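Local coordinates for protein induced by osmotic stress (Scheffersomyces stipitis, PDB 5YWN), which probably reduces haloketones to chiral alcohols with NADPH, as an extended short-chain dehydrogenase/reductase of the dihydroflavonol-4-reductase subfamily, at residues F86-L96 / Y152-Y163; S124-P132 / L142-L150. The protein carries 1 engineered substitution. One frame throughout, in Å; residues are numbered along the deposited sequence.

Contact 1: residues F86-L96 / Y152-Y163; sequences FEVEDTEKEIL and YEQSKTHGVLAY. With NAP (NADP nicotinamide-adenine-dinucleotide phosphate), chain B.
Thr91 and Tyr152 each send a side-chain hydroxyl bond across this contact. Thr91 OG1 donates to Lys156 O over 2.7 Å. It lies in the carbonyl plane and meets a lone pair. OG1 stands between the backbone N and the carbonyl carbon of its own residue (chi1 53°). This aims the hydroxyl at Lys156 and lays the CG2 methyl against the backbone of His158 and Gly159. Tyr152 OH donates to Glu92 OE1 over 2.9 Å, on the lone pair facing away from OE2. OE1 sits at the edge of the Tyr152 ring, near its plane, and Leu96 CD1 lies over one face. A water donates to the same OE1 and accepts from Lys156 NZ. Glu92 OE2 and Lys156 NZ are 4.3 Å apart, too far for a salt bridge, so the water links the two charged groups.

The two main helices, 91-113 and 159-181, follow neighbouring parallel strands of a Rossmann fold. The axes of their short segments 91-96 and 159-163 cross at -49°, 9.4 Å apart. Tyr163 and Lys167 in the second helix form the YxxxK signature of short-chain dehydrogenases, and both bind NADP.

Close backbone approach marks the helix start at Gly159. Its CA points a C-H at Phe86 O, 3.2 Å away and nearly straight, 170° at the hydrogen. Having no CB, Gly159 lets that oxygen come in.

Van der Waals packing does the rest. Ala162 CB touches both Thr91 CB and Ile95 CG2, at 3.7 and 3.8 Å. Leu96 CD2 reaches Ser155 OG and Ala162 O. Phe86 turns an edge toward the face of Tyr163 in an offset edge-to-face pair, centroids 5.4 Å apart. Phe86 CE1 leads, against CB and CG of Tyr163.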
loop_
_atom_site.group_PDB
_atom_site.type_symbol
_atom_site.label_atom_id
_atom_site.label_comp_id
_atom_site.label_asym_id
_atom_site.label_seq_id
_atom_site.Cartn_x
_atom_site.Cartn_y
_atom_site.Cartn_z
ATOM N N PHE A 86 8.634 -7.410 -9.416
ATOM C CA PHE A 86 8.152 -7.869 -10.685
ATOM C C PHE A 86 9.089 -8.694 -11.539
ATOM O O PHE A 86 8.662 -9.296 -12.474
ATOM C CB PHE A 86 7.648 -6.722 -11.472
ATOM C CG PHE A 86 6.705 -5.890 -10.736
ATOM C CD1 PHE A 86 5.642 -6.447 -10.106
ATOM C CD2 PHE A 86 6.903 -4.560 -10.633
ATOM C CE1 PHE A 86 4.772 -5.697 -9.387
ATOM C CE2 PHE A 86 6.044 -3.793 -9.919
ATOM C CZ PHE A 86 4.966 -4.360 -9.300
ATOM N N GLU A 87 10.356 -8.708 -11.210
ATOM C CA GLU A 87 11.248 -9.411 -12.029
ATOM C C GLU A 87 11.688 -10.628 -11.270
ATOM O O GLU A 87 12.434 -10.549 -10.324
ATOM C CB GLU A 87 12.368 -8.468 -12.400
ATOM C CG GLU A 87 13.344 -8.199 -11.291
ATOM C CD GLU A 87 12.967 -7.082 -10.347
ATOM O OE1 GLU A 87 11.817 -6.580 -10.366
ATOM O OE2 GLU A 87 13.877 -6.721 -9.565
ATOM N N VAL A 88 11.172 -11.764 -11.683
ATOM C CA VAL A 88 11.343 -12.975 -10.933
ATOM C C VAL A 88 11.615 -14.183 -11.803
ATOM O O VAL A 88 11.282 -14.193 -12.958
ATOM C CB VAL A 88 10.105 -13.240 -10.051
ATOM C CG1 VAL A 88 9.861 -12.064 -9.129
ATOM C CG2 VAL A 88 8.896 -13.477 -10.902
ATOM N N GLU A 89 12.267 -15.178 -11.249
ATOM C CA GLU A 89 12.393 -16.441 -11.948
ATOM C C GLU A 89 11.080 -17.183 -12.144
ATOM O O GLU A 89 10.857 -17.719 -13.165
ATOM C CB GLU A 89 13.394 -17.372 -11.243
ATOM C CG GLU A 89 13.625 -18.719 -11.918
ATOM C CD GLU A 89 14.218 -19.796 -11.002
ATOM O OE1 GLU A 89 13.475 -20.479 -10.280
ATOM O OE2 GLU A 89 15.435 -19.986 -11.021
ATOM N N ASP A 90 10.274 -17.255 -11.094
ATOM C CA ASP A 90 9.049 -18.017 -11.082
ATOM C C ASP A 90 7.927 -17.126 -10.543
ATOM O O ASP A 90 7.899 -16.823 -9.390
ATOM C CB ASP A 90 9.265 -19.225 -10.192
ATOM C CG ASP A 90 8.156 -20.227 -10.253
ATOM O OD1 ASP A 90 7.011 -19.934 -10.000
ATOM O OD2 ASP A 90 8.444 -21.357 -10.551
ATOM N N THR A 91 7.006 -16.745 -11.394
ATOM C CA THR A 91 5.930 -15.892 -10.989
ATOM C C THR A 91 5.052 -16.494 -9.934
ATOM O O THR A 91 4.552 -15.786 -9.135
ATOM C CB THR A 91 5.034 -15.434 -12.135
ATOM O OG1 THR A 91 4.588 -16.555 -12.854
ATOM C CG2 THR A 91 5.753 -14.492 -13.013
ATOM N N GLU A 92 4.801 -17.772 -10.006
ATOM C CA GLU A 92 4.015 -18.429 -9.000
ATOM C C GLU A 92 4.655 -18.516 -7.599
ATOM O O GLU A 92 4.067 -18.153 -6.642
ATOM C CB GLU A 92 3.642 -19.818 -9.497
ATOM C CG GLU A 92 2.364 -20.365 -8.954
ATOM C CD GLU A 92 1.851 -21.569 -9.701
ATOM O OE1 GLU A 92 0.653 -21.736 -9.773
ATOM O OE2 GLU A 92 2.643 -22.370 -10.163
ATOM N N LYS A 93 5.873 -19.003 -7.527
ATOM C CA LYS A 93 6.549 -19.122 -6.279
ATOM C C LYS A 93 6.854 -17.785 -5.634
ATOM O O LYS A 93 6.831 -17.682 -4.475
ATOM C CB LYS A 93 7.801 -19.948 -6.399
ATOM C CG LYS A 93 7.609 -21.314 -6.983
ATOM C CD LYS A 93 8.658 -22.265 -6.432
ATOM C CE LYS A 93 8.496 -23.698 -6.939
ATOM N NZ LYS A 93 9.015 -24.689 -5.953
ATOM N N GLU A 94 7.183 -16.804 -6.435
ATOM C CA GLU A 94 7.603 -15.552 -5.929
ATOM C C GLU A 94 6.580 -14.438 -5.849
ATOM O O GLU A 94 6.792 -13.492 -5.163
ATOM C CB GLU A 94 8.826 -15.074 -6.691
ATOM C CG GLU A 94 9.997 -16.023 -6.692
ATOM C CD GLU A 94 11.170 -15.466 -7.464
ATOM O OE1 GLU A 94 11.558 -16.031 -8.487
ATOM O OE2 GLU A 94 11.658 -14.438 -7.046
ATOM N N ILE A 95 5.503 -14.550 -6.570
ATOM C CA ILE A 95 4.511 -13.525 -6.511
ATOM C C ILE A 95 3.136 -14.049 -6.091
ATOM O O ILE A 95 2.610 -13.633 -5.148
ATOM C CB ILE A 95 4.432 -12.790 -7.854
ATOM C CG1 ILE A 95 5.738 -12.083 -8.162
ATOM C CG2 ILE A 95 3.277 -11.824 -7.874
ATOM C CD1 ILE A 95 5.826 -11.482 -9.521
ATOM N N LEU A 96 2.586 -14.961 -6.860
ATOM C CA LEU A 96 1.261 -15.431 -6.635
ATOM C C LEU A 96 1.029 -16.215 -5.355
ATOM O O LEU A 96 0.201 -15.865 -4.643
ATOM C CB LEU A 96 0.770 -16.193 -7.835
ATOM C CG LEU A 96 0.498 -15.414 -9.112
ATOM C CD1 LEU A 96 0.623 -16.334 -10.277
ATOM C CD2 LEU A 96 -0.840 -14.738 -9.117
ATOM N N TYR A 152 -6.069 -16.512 -13.568
ATOM C CA TYR A 152 -4.885 -16.995 -12.925
ATOM C C TYR A 152 -3.865 -17.487 -13.964
ATOM O O TYR A 152 -2.722 -17.220 -13.866
ATOM C CB TYR A 152 -5.216 -18.088 -11.936
ATOM C CG TYR A 152 -4.071 -18.531 -11.044
ATOM C CD1 TYR A 152 -3.150 -19.465 -11.462
ATOM C CD2 TYR A 152 -3.925 -18.031 -9.799
ATOM C CE1 TYR A 152 -2.140 -19.875 -10.650
ATOM C CE2 TYR A 152 -2.918 -18.441 -8.981
ATOM C CZ TYR A 152 -2.013 -19.356 -9.418
ATOM O OH TYR A 152 -1.000 -19.728 -8.607
ATOM N N GLU A 153 -4.334 -18.174 -14.973
ATOM C CA GLU A 153 -3.463 -18.647 -16.020
ATOM C C GLU A 153 -2.764 -17.485 -16.778
ATOM O O GLU A 153 -1.595 -17.525 -17.000
ATOM C CB GLU A 153 -4.218 -19.540 -16.983
ATOM C CG GLU A 153 -3.406 -19.882 -18.190
ATOM C CD GLU A 153 -4.046 -20.893 -19.119
ATOM O OE1 GLU A 153 -3.390 -21.223 -20.108
ATOM O OE2 GLU A 153 -5.155 -21.326 -18.856
ATOM N N GLN A 154 -3.510 -16.452 -17.104
ATOM C CA GLN A 154 -2.956 -15.264 -17.705
ATOM C C GLN A 154 -1.971 -14.573 -16.759
ATOM O O GLN A 154 -0.980 -14.064 -17.160
ATOM C CB GLN A 154 -4.032 -14.286 -18.102
ATOM C CG GLN A 154 -5.060 -14.761 -19.076
ATOM C CD GLN A 154 -6.180 -13.727 -19.329
ATOM O OE1 GLN A 154 -6.920 -13.327 -18.449
ATOM N NE2 GLN A 154 -6.289 -13.311 -20.579
ATOM N N SER A 155 -2.303 -14.563 -15.493
ATOM C CA SER A 155 -1.528 -13.854 -14.511
ATOM C C SER A 155 -0.119 -14.394 -14.378
ATOM O O SER A 155 0.751 -13.672 -14.117
ATOM C CB SER A 155 -2.260 -13.755 -13.209
ATOM O OG SER A 155 -2.029 -14.847 -12.460
ATOM N N LYS A 156 0.068 -15.668 -14.636
ATOM C CA LYS A 156 1.343 -16.347 -14.560
ATOM C C LYS A 156 2.447 -15.882 -15.533
ATOM O O LYS A 156 3.580 -16.030 -15.286
ATOM C CB LYS A 156 1.185 -17.870 -14.686
ATOM C CG LYS A 156 0.410 -18.558 -13.613
ATOM C CD LYS A 156 0.127 -20.014 -13.924
ATOM C CE LYS A 156 1.353 -20.864 -13.786
ATOM N NZ LYS A 156 1.237 -22.267 -14.217
ATOM N N THR A 157 2.056 -15.354 -16.652
ATOM C CA THR A 157 2.944 -15.194 -17.779
ATOM C C THR A 157 4.142 -14.290 -17.576
ATOM O O THR A 157 5.176 -14.526 -18.102
ATOM C CB THR A 157 2.174 -14.829 -19.033
ATOM O OG1 THR A 157 1.494 -13.619 -18.823
ATOM C CG2 THR A 157 1.176 -15.951 -19.366
ATOM N N HIS A 158 3.952 -13.241 -16.811
ATOM C CA HIS A 158 5.015 -12.382 -16.425
ATOM C C HIS A 158 4.723 -11.551 -15.195
ATOM O O HIS A 158 3.618 -11.437 -14.782
ATOM C CB HIS A 158 5.476 -11.533 -17.572
ATOM C CG HIS A 158 4.462 -10.582 -18.067
ATOM N ND1 HIS A 158 4.387 -9.295 -17.623
ATOM C CD2 HIS A 158 3.512 -10.712 -19.010
ATOM C CE1 HIS A 158 3.428 -8.669 -18.273
ATOM N NE2 HIS A 158 2.878 -9.511 -19.113
ATOM N N GLY A 159 5.762 -10.934 -14.692
ATOM C CA GLY A 159 5.795 -10.394 -13.366
ATOM C C GLY A 159 4.752 -9.355 -13.076
ATOM O O GLY A 159 4.129 -9.447 -12.083
ATOM N N VAL A 160 4.530 -8.428 -13.968
ATOM C CA VAL A 160 3.506 -7.446 -13.760
ATOM C C VAL A 160 2.115 -8.033 -13.679
ATOM O O VAL A 160 1.420 -7.733 -12.796
ATOM C CB VAL A 160 3.565 -6.323 -14.819
ATOM C CG1 VAL A 160 2.392 -5.398 -14.733
ATOM C CG2 VAL A 160 4.839 -5.535 -14.690
ATOM N N LEU A 161 1.766 -8.897 -14.612
ATOM C CA LEU A 161 0.516 -9.601 -14.598
ATOM C C LEU A 161 0.381 -10.483 -13.388
ATOM O O LEU A 161 -0.644 -10.583 -12.869
ATOM C CB LEU A 161 0.301 -10.393 -15.845
ATOM C CG LEU A 161 -0.205 -9.661 -17.066
ATOM C CD1 LEU A 161 -0.514 -10.534 -18.239
ATOM C CD2 LEU A 161 -1.273 -8.658 -16.762
ATOM N N ALA A 162 1.457 -11.074 -12.945
ATOM C CA ALA A 162 1.466 -11.835 -11.754
ATOM C C ALA A 162 1.103 -10.998 -10.529
ATOM O O ALA A 162 0.364 -11.426 -9.755
ATOM C CB ALA A 162 2.781 -12.498 -11.574
ATOM N N TYR A 163 1.611 -9.787 -10.421
ATOM C CA TYR A 163 1.249 -8.896 -9.324
ATOM C C TYR A 163 -0.215 -8.570 -9.360
ATOM O O TYR A 163 -0.841 -8.671 -8.393
ATOM C CB TYR A 163 2.051 -7.611 -9.303
ATOM C CG TYR A 163 1.643 -6.643 -8.228
ATOM C CD1 TYR A 163 2.000 -6.836 -6.935
ATOM C CD2 TYR A 163 0.884 -5.554 -8.522
ATOM C CE1 TYR A 163 1.621 -5.960 -5.962
ATOM C CE2 TYR A 163 0.517 -4.653 -7.555
ATOM C CZ TYR A 163 0.874 -4.878 -6.274
ATOM O OH TYR A 163 0.491 -4.019 -5.353
HETATM P PA NAP B . 7.095 -2.517 -0.292
HETATM O O1A NAP B . 7.546 -1.159 0.190
HETATM O O2A NAP B . 8.058 -3.410 -1.037
HETATM O O5B NAP B . 6.523 -3.335 0.971
HETATM C C5B NAP B . 6.441 -4.758 0.934
HETATM C C4B NAP B . 6.809 -5.331 2.298
HETATM O O4B NAP B . 6.245 -6.637 2.449
HETATM C C3B NAP B . 8.316 -5.451 2.465
HETATM O O3B NAP B . 8.770 -4.647 3.558
HETATM C C2B NAP B . 8.599 -6.918 2.724
HETATM O O2B NAP B . 9.240 -7.094 3.984
HETATM C C1B NAP B . 7.251 -7.622 2.702
HETATM N N9A NAP B . 7.233 -8.655 1.635
HETATM C C8A NAP B . 7.316 -8.417 0.312
HETATM N N7A NAP B . 7.271 -9.581 -0.387
HETATM C C5A NAP B . 7.157 -10.588 0.497
HETATM C C6A NAP B . 7.058 -12.064 0.432
HETATM N N6A NAP B . 7.073 -12.716 -0.756
HETATM N N1A NAP B . 6.954 -12.739 1.598
HETATM C C2A NAP B . 6.937 -12.112 2.791
HETATM N N3A NAP B . 7.024 -10.775 2.916
HETATM C C4A NAP B . 7.133 -9.972 1.830
HETATM O O3 NAP B . 5.783 -2.317 -1.205
HETATM P PN NAP B . 4.749 -1.122 -0.899
HETATM O O1N NAP B . 4.721 -0.203 -2.097
HETATM O O2N NAP B . 5.061 -0.566 0.470
HETATM O O5D NAP B . 3.336 -1.890 -0.821
HETATM C C5D NAP B . 2.724 -2.153 0.441
HETATM C C4D NAP B . 1.432 -2.933 0.237
HETATM O O4D NAP B . 0.409 -2.071 -0.273
HETATM C C3D NAP B . 1.612 -4.076 -0.751
HETATM O O3D NAP B . 1.394 -5.337 -0.111
HETATM C C2D NAP B . 0.596 -3.850 -1.852
HETATM O O2D NAP B . -0.288 -4.970 -1.965
HETATM C C1D NAP B . -0.172 -2.593 -1.472
HETATM N N1N NAP B . -0.091 -1.607 -2.554
HETATM C C2N NAP B . 0.894 -0.700 -2.553
HETATM C C3N NAP B . 0.989 0.244 -3.570
HETATM C C7N NAP B . 2.095 1.257 -3.561
HETATM O O7N NAP B . 2.317 1.909 -4.567
HETATM N N7N NAP B . 2.810 1.418 -2.448
HETATM C C4N NAP B . 0.052 0.241 -4.592
HETATM C C5N NAP B . -0.959 -0.709 -4.571
HETATM C C6N NAP B . -1.008 -1.630 -3.531
HETATM P P2B NAP B . 10.846 -7.075 4.094
HETATM O O1X NAP B . 11.137 -7.920 5.312
HETATM O O2X NAP B . 11.307 -7.681 2.791
HETATM O O3X NAP B . 11.183 -5.612 4.255
HETATM O O HOH W 1 -0.334 -23.241 -11.657
#

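Contact 2: residues S124-P132 / L142-L150. With NAP (NADP nicotinamide-adenine-dinucleotide phosphate), chain B.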
loop_
_atom_site.group_PDB
_atom_site.type_symbol
_atom_site.label_atom_id
_atom_site.label_comp_id
_atom_site.label_asym_id
_atom_site.label_seq_id
_atom_site.Cartn_x
_atom_site.Cartn_y
_atom_site.Cartn_z
ATOM N N SER A 124 -5.174 -4.398 -0.225
ATOM C CA SER A 124 -5.308 -4.832 -1.584
ATOM C C SER A 124 -4.701 -3.776 -2.501
ATOM O O SER A 124 -3.725 -3.202 -2.166
ATOM C CB SER A 124 -6.752 -5.131 -1.943
ATOM O OG SER A 124 -6.892 -5.903 -3.071
ATOM N N SER A 125 -5.278 -3.618 -3.676
ATOM C CA SER A 125 -4.857 -2.671 -4.663
ATOM C C SER A 125 -5.896 -2.436 -5.750
ATOM O O SER A 125 -6.700 -3.260 -6.007
ATOM C CB SER A 125 -3.552 -3.117 -5.298
ATOM O OG SER A 125 -3.200 -2.334 -6.359
ATOM N N VAL A 126 -5.743 -1.352 -6.471
ATOM C CA VAL A 126 -6.564 -1.095 -7.622
ATOM C C VAL A 126 -6.411 -2.201 -8.666
ATOM O O VAL A 126 -7.289 -2.432 -9.362
ATOM C CB VAL A 126 -6.306 0.279 -8.267
ATOM C CG1 VAL A 126 -4.980 0.332 -8.964
ATOM C CG2 VAL A 126 -7.467 0.685 -9.138
ATOM N N VAL A 127 -5.277 -2.866 -8.687
ATOM C CA VAL A 127 -4.991 -3.941 -9.600
ATOM C C VAL A 127 -5.896 -5.146 -9.408
ATOM O O VAL A 127 -6.047 -5.907 -10.301
ATOM C CB VAL A 127 -3.515 -4.331 -9.683
ATOM C CG1 VAL A 127 -2.660 -3.105 -9.895
ATOM C CG2 VAL A 127 -3.077 -5.123 -8.481
ATOM N N ALA A 128 -6.467 -5.269 -8.232
ATOM C CA ALA A 128 -7.506 -6.233 -7.946
ATOM C C ALA A 128 -8.818 -5.963 -8.689
ATOM O O ALA A 128 -9.575 -6.816 -8.865
ATOM C CB ALA A 128 -7.733 -6.420 -6.459
ATOM N N MET A 129 -9.026 -4.730 -9.063
ATOM C CA MET A 129 -10.243 -4.248 -9.610
ATOM C C MET A 129 -10.277 -4.094 -11.116
ATOM O O MET A 129 -11.263 -3.784 -11.675
ATOM C CB MET A 129 -10.544 -2.912 -8.987
ATOM C CG MET A 129 -10.437 -2.856 -7.492
ATOM S SD MET A 129 -10.688 -1.231 -6.827
ATOM C CE MET A 129 -11.533 -1.609 -5.347
ATOM N N SER A 130 -9.144 -4.317 -11.724
ATOM C CA SER A 130 -8.888 -3.940 -13.067
ATOM C C SER A 130 -7.819 -4.740 -13.770
ATOM O O SER A 130 -7.193 -5.545 -13.198
ATOM C CB SER A 130 -8.473 -2.499 -13.093
ATOM O OG SER A 130 -8.871 -1.920 -14.288
ATOM N N VAL A 131 -7.616 -4.396 -15.030
ATOM C CA VAL A 131 -6.553 -4.899 -15.856
ATOM C C VAL A 131 -5.782 -3.743 -16.430
ATOM O O VAL A 131 -6.273 -2.662 -16.503
ATOM C CB VAL A 131 -7.071 -5.768 -17.006
ATOM C CG1 VAL A 131 -7.666 -7.007 -16.488
ATOM C CG2 VAL A 131 -8.084 -5.019 -17.822
ATOM N N PRO A 132 -4.577 -3.969 -16.879
ATOM C CA PRO A 132 -3.686 -2.857 -17.103
ATOM C C PRO A 132 -4.215 -1.857 -18.104
ATOM O O PRO A 132 -4.285 -0.711 -17.785
ATOM C CB PRO A 132 -2.454 -3.538 -17.663
ATOM C CG PRO A 132 -2.456 -4.833 -17.020
ATOM C CD PRO A 132 -3.863 -5.233 -16.953
ATOM N N LEU A 142 -13.847 3.074 -12.494
ATOM C CA LEU A 142 -13.786 2.160 -11.387
ATOM C C LEU A 142 -14.605 2.587 -10.186
ATOM O O LEU A 142 -14.774 3.750 -9.928
ATOM C CB LEU A 142 -12.366 1.902 -10.935
ATOM C CG LEU A 142 -11.356 1.414 -11.929
ATOM C CD1 LEU A 142 -10.028 1.089 -11.302
ATOM C CD2 LEU A 142 -11.874 0.312 -12.783
ATOM N N SER A 143 -15.054 1.573 -9.452
ATOM C CA SER A 143 -15.754 1.682 -8.183
ATOM C C SER A 143 -15.350 0.603 -7.196
ATOM O O SER A 143 -14.621 -0.251 -7.517
ATOM C CB SER A 143 -17.256 1.654 -8.375
ATOM O OG SER A 143 -17.738 0.372 -8.449
ATOM N N GLU A 144 -15.900 0.686 -5.994
ATOM C CA GLU A 144 -15.694 -0.300 -4.986
ATOM C C GLU A 144 -16.236 -1.678 -5.396
ATOM O O GLU A 144 -15.897 -2.623 -4.828
ATOM C CB GLU A 144 -16.263 0.128 -3.658
ATOM C CG GLU A 144 -15.668 1.393 -3.051
ATOM C CD GLU A 144 -16.320 2.671 -3.555
ATOM O OE1 GLU A 144 -17.156 2.565 -4.409
ATOM O OE2 GLU A 144 -15.976 3.742 -3.096
ATOM N N ALA A 145 -17.149 -1.722 -6.341
ATOM C CA ALA A 145 -17.673 -2.934 -6.923
ATOM C C ALA A 145 -16.815 -3.655 -7.991
ATOM O O ALA A 145 -17.126 -4.726 -8.375
ATOM C CB ALA A 145 -19.041 -2.679 -7.478
ATOM N N SER A 146 -15.801 -2.999 -8.494
ATOM C CA SER A 146 -15.026 -3.457 -9.608
ATOM C C SER A 146 -14.099 -4.610 -9.256
ATOM O O SER A 146 -13.439 -4.572 -8.291
ATOM C CB SER A 146 -14.197 -2.321 -10.217
ATOM O OG SER A 146 -14.916 -1.200 -10.520
ATOM N N TRP A 147 -14.095 -5.616 -10.097
ATOM C CA TRP A 147 -13.211 -6.753 -9.991
ATOM C C TRP A 147 -12.467 -7.020 -11.304
ATOM O O TRP A 147 -13.025 -6.937 -12.340
ATOM C CB TRP A 147 -13.959 -7.983 -9.514
ATOM C CG TRP A 147 -14.253 -8.005 -8.068
ATOM C CD1 TRP A 147 -15.400 -7.680 -7.492
ATOM C CD2 TRP A 147 -13.370 -8.369 -7.007
ATOM N NE1 TRP A 147 -15.323 -7.830 -6.158
ATOM C CE2 TRP A 147 -14.075 -8.245 -5.829
ATOM C CE3 TRP A 147 -12.061 -8.788 -6.948
ATOM C CZ2 TRP A 147 -13.510 -8.504 -4.617
ATOM C CZ3 TRP A 147 -11.517 -9.036 -5.776
ATOM C CH2 TRP A 147 -12.226 -8.896 -4.610
ATOM N N SER A 148 -11.198 -7.312 -11.202
ATOM C CA SER A 148 -10.420 -7.638 -12.345
ATOM C C SER A 148 -10.874 -8.912 -13.040
ATOM O O SER A 148 -11.187 -9.859 -12.434
ATOM C CB SER A 148 -8.957 -7.744 -12.002
ATOM O OG SER A 148 -8.237 -8.243 -13.059
ATOM N N SER A 149 -10.851 -8.874 -14.343
ATOM C CA SER A 149 -11.132 -10.009 -15.155
ATOM C C SER A 149 -9.960 -10.924 -15.467
ATOM O O SER A 149 -10.145 -11.910 -16.097
ATOM C CB SER A 149 -11.820 -9.581 -16.442
ATOM O OG SER A 149 -11.063 -8.726 -17.198
ATOM N N LEU A 150 -8.765 -10.572 -15.047
ATOM C CA LEU A 150 -7.619 -11.389 -15.331
ATOM C C LEU A 150 -7.711 -12.754 -14.706
ATOM O O LEU A 150 -8.030 -12.881 -13.581
ATOM C CB LEU A 150 -6.375 -10.743 -14.823
ATOM C CG LEU A 150 -5.020 -11.265 -15.251
ATOM C CD1 LEU A 150 -4.784 -10.961 -16.711
ATOM C CD2 LEU A 150 -4.009 -10.534 -14.426
HETATM P PA NAP B . 7.095 -2.517 -0.292
HETATM O O1A NAP B . 7.546 -1.159 0.190
HETATM O O2A NAP B . 8.058 -3.410 -1.037
HETATM O O5B NAP B . 6.523 -3.335 0.971
HETATM C C5B NAP B . 6.441 -4.758 0.934
HETATM C C4B NAP B . 6.809 -5.331 2.298
HETATM O O4B NAP B . 6.245 -6.637 2.449
HETATM C C3B NAP B . 8.316 -5.451 2.465
HETATM O O3B NAP B . 8.770 -4.647 3.558
HETATM C C2B NAP B . 8.599 -6.918 2.724
HETATM O O2B NAP B . 9.240 -7.094 3.984
HETATM C C1B NAP B . 7.251 -7.622 2.702
HETATM N N9A NAP B . 7.233 -8.655 1.635
HETATM C C8A NAP B . 7.316 -8.417 0.312
HETATM N N7A NAP B . 7.271 -9.581 -0.387
HETATM C C5A NAP B . 7.157 -10.588 0.497
HETATM C C6A NAP B . 7.058 -12.064 0.432
HETATM N N6A NAP B . 7.073 -12.716 -0.756
HETATM N N1A NAP B . 6.954 -12.739 1.598
HETATM C C2A NAP B . 6.937 -12.112 2.791
HETATM N N3A NAP B . 7.024 -10.775 2.916
HETATM C C4A NAP B . 7.133 -9.972 1.830
HETATM O O3 NAP B . 5.783 -2.317 -1.205
HETATM P PN NAP B . 4.749 -1.122 -0.899
HETATM O O1N NAP B . 4.721 -0.203 -2.097
HETATM O O2N NAP B . 5.061 -0.566 0.470
HETATM O O5D NAP B . 3.336 -1.890 -0.821
HETATM C C5D NAP B . 2.724 -2.153 0.441
HETATM C C4D NAP B . 1.432 -2.933 0.237
HETATM O O4D NAP B . 0.409 -2.071 -0.273
HETATM C C3D NAP B . 1.612 -4.076 -0.751
HETATM O O3D NAP B . 1.394 -5.337 -0.111
HETATM C C2D NAP B . 0.596 -3.850 -1.852
HETATM O O2D NAP B . -0.288 -4.970 -1.965
HETATM C C1D NAP B . -0.172 -2.593 -1.472
HETATM N N1N NAP B . -0.091 -1.607 -2.554
HETATM C C2N NAP B . 0.894 -0.700 -2.553
HETATM C C3N NAP B . 0.989 0.244 -3.570
HETATM C C7N NAP B . 2.095 1.257 -3.561
HETATM O O7N NAP B . 2.317 1.909 -4.567
HETATM N N7N NAP B . 2.810 1.418 -2.448
HETATM C C4N NAP B . 0.052 0.241 -4.592
HETATM C C5N NAP B . -0.959 -0.709 -4.571
HETATM C C6N NAP B . -1.008 -1.630 -3.531
HETATM P P2B NAP B . 10.846 -7.075 4.094
HETATM O O1X NAP B . 11.137 -7.920 5.312
HETATM O O2X NAP B . 11.307 -7.681 2.791
HETATM O O3X NAP B . 11.183 -5.612 4.255
HETATM O O HOH W 2 -5.963 -8.856 -11.325
#
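Ser148 OG donates to Ser130 O from well above the carbonyl plane, 62° out of it and not on a lone pair, yet the distance is 2.9 Å. The same hydroxyl takes the Leu150 N-H in an ST turn and a proton from a water that also binds Val127 O. Three bonds thus grip one buried oxygen. With OG anti to the backbone N of Ser148 (chi1 171°), the hydroxyl can meet both Ser130 O and the Leu150 N-H. The backbone adds Ser148 N to Ala128 O at 2.9 Å. With an alanine here, Ser130 O and Leu150 N would probably lose this partner, and the water would lose one of its anchors.

Around this polar centre the two irregular loops pack closely. Met129 CB lies 3.4 Å from Ser146 O. Val126 CG2 meets Leu142 CD1 at 3.4 Å, tighter than usual for two methyls, the side chains crossing at about a right angle. Val131 CG1 packs beside Ser148 OG and Ser149 OG.

Arg258 bonds to Ser146 O and makes a cation-pi contact with Trp147. Val127 packs on helix 159-181, Val126, Ser130 and Leu142 touch Leu135 of helix 132-135, and Met129 touches Asn191 of strand 186-192.

Overall arrangement
Contact 2 is nested along the chain inside the loop that contact 1 closes. Their centres lie about 17 Å apart, but they touch directly. Tyr163 CE2 packs on Val127 CG2 at 3.7 Å, and Ser155 CB on Leu150 CD2 at 3.9 Å. Both contacts reach the nicotinamide of NADP. Contact 1 brings Tyr163 OH to 3.4 Å from C6N, and contact 2 brings Ser125 OG to 3.3 Å from C5N. The two hydroxyl oxygens, Ser125 OG and Tyr163 OH, are 4.2 Å apart. With Lys167 close to the tyrosine, this arrangement is consistent with the Ser-Tyr-Lys catalytic triad of short-chain dehydrogenases.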